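Local atomic coordinates of peptidase, M20/M25/M40 family (Staphylococcus aureus, PDB entry 4EWT), a protein that probably hydrolyses amide bonds of N-acylated amino acids or related compounds as a manganese-binding amidohydrolase of the M20 peptidase family. Residues A[219-222]-A[223-226]; A[267-270]-A[271-275]. All coordinates share one frame; numbering follows the deposited sequence.

Contact 1 of 2, residues A[219-222]-A[223-226]; sequences LQTV and VSRR. With PE7 (1-deoxy-1-thio-heptaethylene glycol), chain L.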
# COMPACT_ATOMS: atom_id res chain seq x y z
N LEU A 219 -4.88 -5.41 -4.12
CA LEU A 219 -6.10 -6.16 -4.37
C LEU A 219 -7.39 -5.39 -3.98
O LEU A 219 -8.45 -5.65 -4.54
CB LEU A 219 -6.06 -7.47 -3.60
CG LEU A 219 -7.10 -8.54 -3.94
CD1 LEU A 219 -6.91 -9.05 -5.37
CD2 LEU A 219 -6.94 -9.65 -2.95
N GLN A 220 -7.27 -4.46 -3.04
CA GLN A 220 -8.44 -3.71 -2.56
C GLN A 220 -9.04 -2.85 -3.68
O GLN A 220 -10.21 -2.49 -3.59
CB GLN A 220 -8.07 -2.83 -1.36
CG GLN A 220 -7.43 -3.63 -0.17
CD GLN A 220 -8.15 -4.94 0.10
OE1 GLN A 220 -7.53 -6.02 0.03
NE2 GLN A 220 -9.44 -4.87 0.40
N THR A 221 -8.25 -2.55 -4.71
CA THR A 221 -8.74 -1.78 -5.85
C THR A 221 -9.69 -2.54 -6.74
O THR A 221 -10.41 -1.93 -7.51
CB THR A 221 -7.61 -1.20 -6.73
OG1 THR A 221 -6.79 -2.28 -7.22
CG2 THR A 221 -6.77 -0.18 -5.96
N VAL A 222 -9.69 -3.87 -6.66
CA VAL A 222 -10.68 -4.65 -7.43
C VAL A 222 -12.11 -4.26 -7.05
O VAL A 222 -12.91 -3.87 -7.91
CB VAL A 222 -10.47 -6.17 -7.27
CG1 VAL A 222 -11.56 -6.95 -8.01
CG2 VAL A 222 -9.07 -6.56 -7.77
N VAL A 223 -12.41 -4.31 -5.76
CA VAL A 223 -13.73 -3.88 -5.32
C VAL A 223 -13.83 -2.35 -5.39
O VAL A 223 -14.87 -1.81 -5.79
CB VAL A 223 -14.13 -4.48 -3.93
CG1 VAL A 223 -15.38 -3.82 -3.37
CG2 VAL A 223 -14.37 -6.01 -4.05
N SER A 224 -12.76 -1.64 -5.05
CA SER A 224 -12.93 -0.20 -4.79
C SER A 224 -12.86 0.66 -6.05
O SER A 224 -13.29 1.83 -6.02
CB SER A 224 -11.91 0.30 -3.75
OG SER A 224 -10.67 0.58 -4.39
N ARG A 225 -12.33 0.12 -7.12
CA ARG A 225 -12.10 0.82 -8.36
C ARG A 225 -12.67 0.10 -9.59
O ARG A 225 -13.30 0.70 -10.40
CB ARG A 225 -10.63 1.21 -8.53
CG ARG A 225 -10.05 2.11 -7.53
CD ARG A 225 -10.40 3.51 -7.80
NE ARG A 225 -11.68 3.88 -7.29
CZ ARG A 225 -12.27 5.04 -7.45
NH1 ARG A 225 -11.72 5.99 -8.14
NH2 ARG A 225 -13.42 5.24 -6.94
N ARG A 226 -12.47 -1.19 -9.67
CA ARG A 226 -12.74 -1.96 -10.89
C ARG A 226 -14.21 -2.35 -11.06
O ARG A 226 -14.67 -2.63 -12.18
CB ARG A 226 -11.87 -3.21 -10.92
CG ARG A 226 -10.38 -2.90 -10.99
CD ARG A 226 -10.06 -2.05 -12.20
NE ARG A 226 -8.64 -2.05 -12.51
CZ ARG A 226 -7.98 -1.02 -13.03
NH1 ARG A 226 -8.63 0.11 -13.25
NH2 ARG A 226 -6.68 -1.12 -13.30
S1 PE7 L . -14.70 6.49 -23.30
C2 PE7 L . -14.20 6.81 -25.04
C3 PE7 L . -12.68 6.91 -25.21
O4 PE7 L . -12.08 5.61 -25.02
C5 PE7 L . -10.80 5.57 -25.65
C6 PE7 L . -9.76 5.14 -24.63
O7 PE7 L . -10.01 3.75 -24.41
C8 PE7 L . -9.17 3.29 -23.35
C9 PE7 L . -9.44 1.83 -23.01
O10 PE7 L . -10.81 1.54 -23.13
C11 PE7 L . -11.18 0.56 -22.18
C12 PE7 L . -12.34 0.99 -21.30
O13 PE7 L . -11.97 0.61 -19.96
C14 PE7 L . -12.95 0.97 -18.99
C15 PE7 L . -12.17 1.05 -17.69
O16 PE7 L . -11.39 -0.13 -17.60
C17 PE7 L . -10.64 -0.15 -16.40
C18 PE7 L . -9.57 -1.19 -16.59
O19 PE7 L . -8.51 -0.51 -17.25
C20 PE7 L . -7.34 -1.34 -17.22
C21 PE7 L . -6.54 -1.23 -18.53
O22 PE7 L . -7.41 -1.16 -19.67
O HOH W 1 -10.99 -5.83 -3.64

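Contact 2 of 2, residues A[267-270]-A[271-275]; sequences KATI and EKEIK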
# COMPACT_ATOMS: atom_id res chain seq x y z
N LYS A 267 -18.60 -11.54 -11.43
CA LYS A 267 -17.62 -12.60 -11.19
C LYS A 267 -16.51 -12.60 -12.24
O LYS A 267 -15.35 -12.80 -11.89
CB LYS A 267 -18.29 -13.97 -11.12
CG LYS A 267 -18.93 -14.27 -9.75
CD LYS A 267 -19.69 -15.60 -9.76
CE LYS A 267 -18.70 -16.76 -9.74
NZ LYS A 267 -19.36 -18.06 -10.04
N ALA A 268 -16.89 -12.38 -13.50
CA ALA A 268 -15.94 -12.38 -14.61
C ALA A 268 -14.95 -11.23 -14.49
O ALA A 268 -13.76 -11.43 -14.67
CB ALA A 268 -16.67 -12.35 -16.00
N THR A 269 -15.46 -10.04 -14.21
CA THR A 269 -14.61 -8.87 -13.96
C THR A 269 -13.59 -9.09 -12.81
O THR A 269 -12.41 -8.77 -12.95
CB THR A 269 -15.45 -7.64 -13.66
OG1 THR A 269 -16.16 -7.28 -14.85
CG2 THR A 269 -14.59 -6.45 -13.19
N ILE A 270 -14.06 -9.66 -11.69
CA ILE A 270 -13.20 -9.90 -10.53
C ILE A 270 -12.07 -10.88 -10.87
O ILE A 270 -10.92 -10.69 -10.50
CB ILE A 270 -14.01 -10.43 -9.29
CG1 ILE A 270 -14.89 -9.32 -8.72
CG2 ILE A 270 -13.07 -10.93 -8.19
CD1 ILE A 270 -15.86 -9.77 -7.59
N GLU A 271 -12.41 -11.91 -11.61
CA GLU A 271 -11.44 -12.91 -11.99
C GLU A 271 -10.39 -12.30 -12.92
O GLU A 271 -9.21 -12.58 -12.79
CB GLU A 271 -12.14 -14.09 -12.67
CG GLU A 271 -11.15 -15.12 -13.16
CD GLU A 271 -11.80 -16.35 -13.76
OE1 GLU A 271 -13.05 -16.47 -13.74
OE2 GLU A 271 -11.04 -17.20 -14.24
N LYS A 272 -10.85 -11.48 -13.87
CA LYS A 272 -9.96 -10.78 -14.79
C LYS A 272 -9.01 -9.84 -14.05
O LYS A 272 -7.81 -9.82 -14.34
CB LYS A 272 -10.78 -10.02 -15.85
CG LYS A 272 -9.95 -9.08 -16.74
CD LYS A 272 -10.85 -8.37 -17.78
CE LYS A 272 -10.09 -7.21 -18.42
NZ LYS A 272 -10.86 -6.57 -19.54
N GLU A 273 -9.55 -9.08 -13.11
CA GLU A 273 -8.75 -8.10 -12.37
C GLU A 273 -7.76 -8.71 -11.35
O GLU A 273 -6.68 -8.16 -11.13
CB GLU A 273 -9.65 -7.00 -11.75
CG GLU A 273 -10.37 -6.15 -12.85
CD GLU A 273 -9.39 -5.48 -13.83
OE1 GLU A 273 -8.25 -5.19 -13.43
OE2 GLU A 273 -9.75 -5.24 -15.02
N ILE A 274 -8.13 -9.84 -10.74
CA ILE A 274 -7.25 -10.54 -9.82
C ILE A 274 -6.13 -11.20 -10.62
O ILE A 274 -4.97 -11.19 -10.19
CB ILE A 274 -8.01 -11.62 -8.99
CG1 ILE A 274 -8.86 -10.94 -7.92
CG2 ILE A 274 -7.03 -12.69 -8.36
CD1 ILE A 274 -9.77 -11.89 -7.14
N LYS A 275 -6.47 -11.77 -11.77
CA LYS A 275 -5.45 -12.29 -12.69
C LYS A 275 -4.49 -11.22 -13.18
O LYS A 275 -3.31 -11.51 -13.33
CB LYS A 275 -6.09 -13.07 -13.86
CG LYS A 275 -6.58 -14.43 -13.41
CD LYS A 275 -7.45 -15.17 -14.45
CE LYS A 275 -7.73 -16.59 -13.96
NZ LYS A 275 -8.45 -17.43 -15.01

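Contact 1 of 2, residues A[219-222]-A[223-226]
The carbonyl oxygen of Thr221 is gripped by two backbone donors in succession. Arg225 N reaches Thr221 O at 2.8 Å from well above the carbonyl plane, and Arg226 N meets Thr221 O at 3.1 Å from almost straight ahead of the C=O, the latter an i to i+5 bond of the pi type. A weak bond from Arg226 N to Val222 O shares the same donor, while Ser224 N keeps the regular i to i+4 pattern with Gln220 O.

Two residues earlier, at Leu219 O, solvent enters the ladder. Leu219 O and Val223 N stand 4.4 Å apart, too far for a direct bond, and a water bridges them, donating to Leu219 O and accepting from Val223 N at 3.0 Å. Val222 N takes the shorter i to i+3 bond to Leu219 O where helix 208-226 is kinked, and the wider turn follows, a worked case of a helix that changes its hydrogen-bond pattern from i to i+4 to i to i+5. It belongs to the smaller domain, which carries none of the manganese ligands and in M20 peptidases commonly serves in association of subunits.

The two arginines leave this wide turn by different routes. The Arg225 chain, bent at chi2 and again at chi3 (83°), doubles back so that NE donates nearly linearly to O of the preceding Ser224 at 2.9 Å, with that oxygen in the guanidinium plane; NH1 pairs with Asp207 of the third subunit. Arg226 CG instead lies 3.6 Å from Thr221 O, and its guanidinium carries C18 of the polyether PE7 over one face, offset toward the rim, 3.7 Å from NH1. That same NH1 bonds to Asn206 of the third subunit. Ser224 OG turns to Gln220 of the second subunit, where Val223 also packs on its counterpart.

Contact 2 of 2, residues A[267-270]-A[271-275]
Four backbone bonds tie 267-270 to 271-275, from Glu271 N to Lys267 O, Lys272 N to Ala268 O, Glu273 N to Thr269 O and Ile274 N to Ile270 O. All follow the i to i+4 pattern; Ile274 N to Ile270 O, for instance, spans 2.9 Å. Their N-H...O angles keep between 155° and 160°, as expected of undistorted alpha helix.

Apolar contact runs along one side. Ile270 and Ile274 lie side by side and point the same way, with Ile270 CG2 against Ile274 CD1 at 3.6 Å. Since Ile274 CG1 sits beside the backbone N (chi1 -75°), it passes 3.3 Å from Ile270 O and leads CD1 back to that methyl group. More loosely, Thr269 CG2 rests 4.2 Å from Glu273 CG.

Charged groups supply the third kind. Glu271 is extended and Lys275 likewise, and their ends meet one turn apart in a salt bridge, Lys275 NZ to Glu271 OE2 at 2.7 Å, made through the anti lone pair of the oxygen. Glu273 forms a salt bridge with Arg276 within the helix, whereas that of Lys267 NZ with Asp295 ties the helix to strand 288-295.

The isoleucines pack on Val259 of strand 248-261 and against helix 208-226, while Glu271 and Lys275 lean on Tyr293 of strand 288-295.

How the contacts relate
Contacts 1 and 2 come in series along the chain, on helices 208-226 and 264-285, with strands 233-242 and 248-261 between them, and their centres lie about 10 Å apart. The helices touch directly: Leu219 CD1 packs on Ile274 CG1 at 3.7 Å, Val222 CG2 approaches Glu273 CB, and a long, weak ion pair joins Arg226 NE to Glu273 OE1. Both belong to the helix layer over the antiparallel sheet of the smaller domain, apart from the manganese-bearing one. The division of labour is instructive: the irregular turn of contact 1 meets other subunits, whereas the regular turns of contact 2 stay within their own chain.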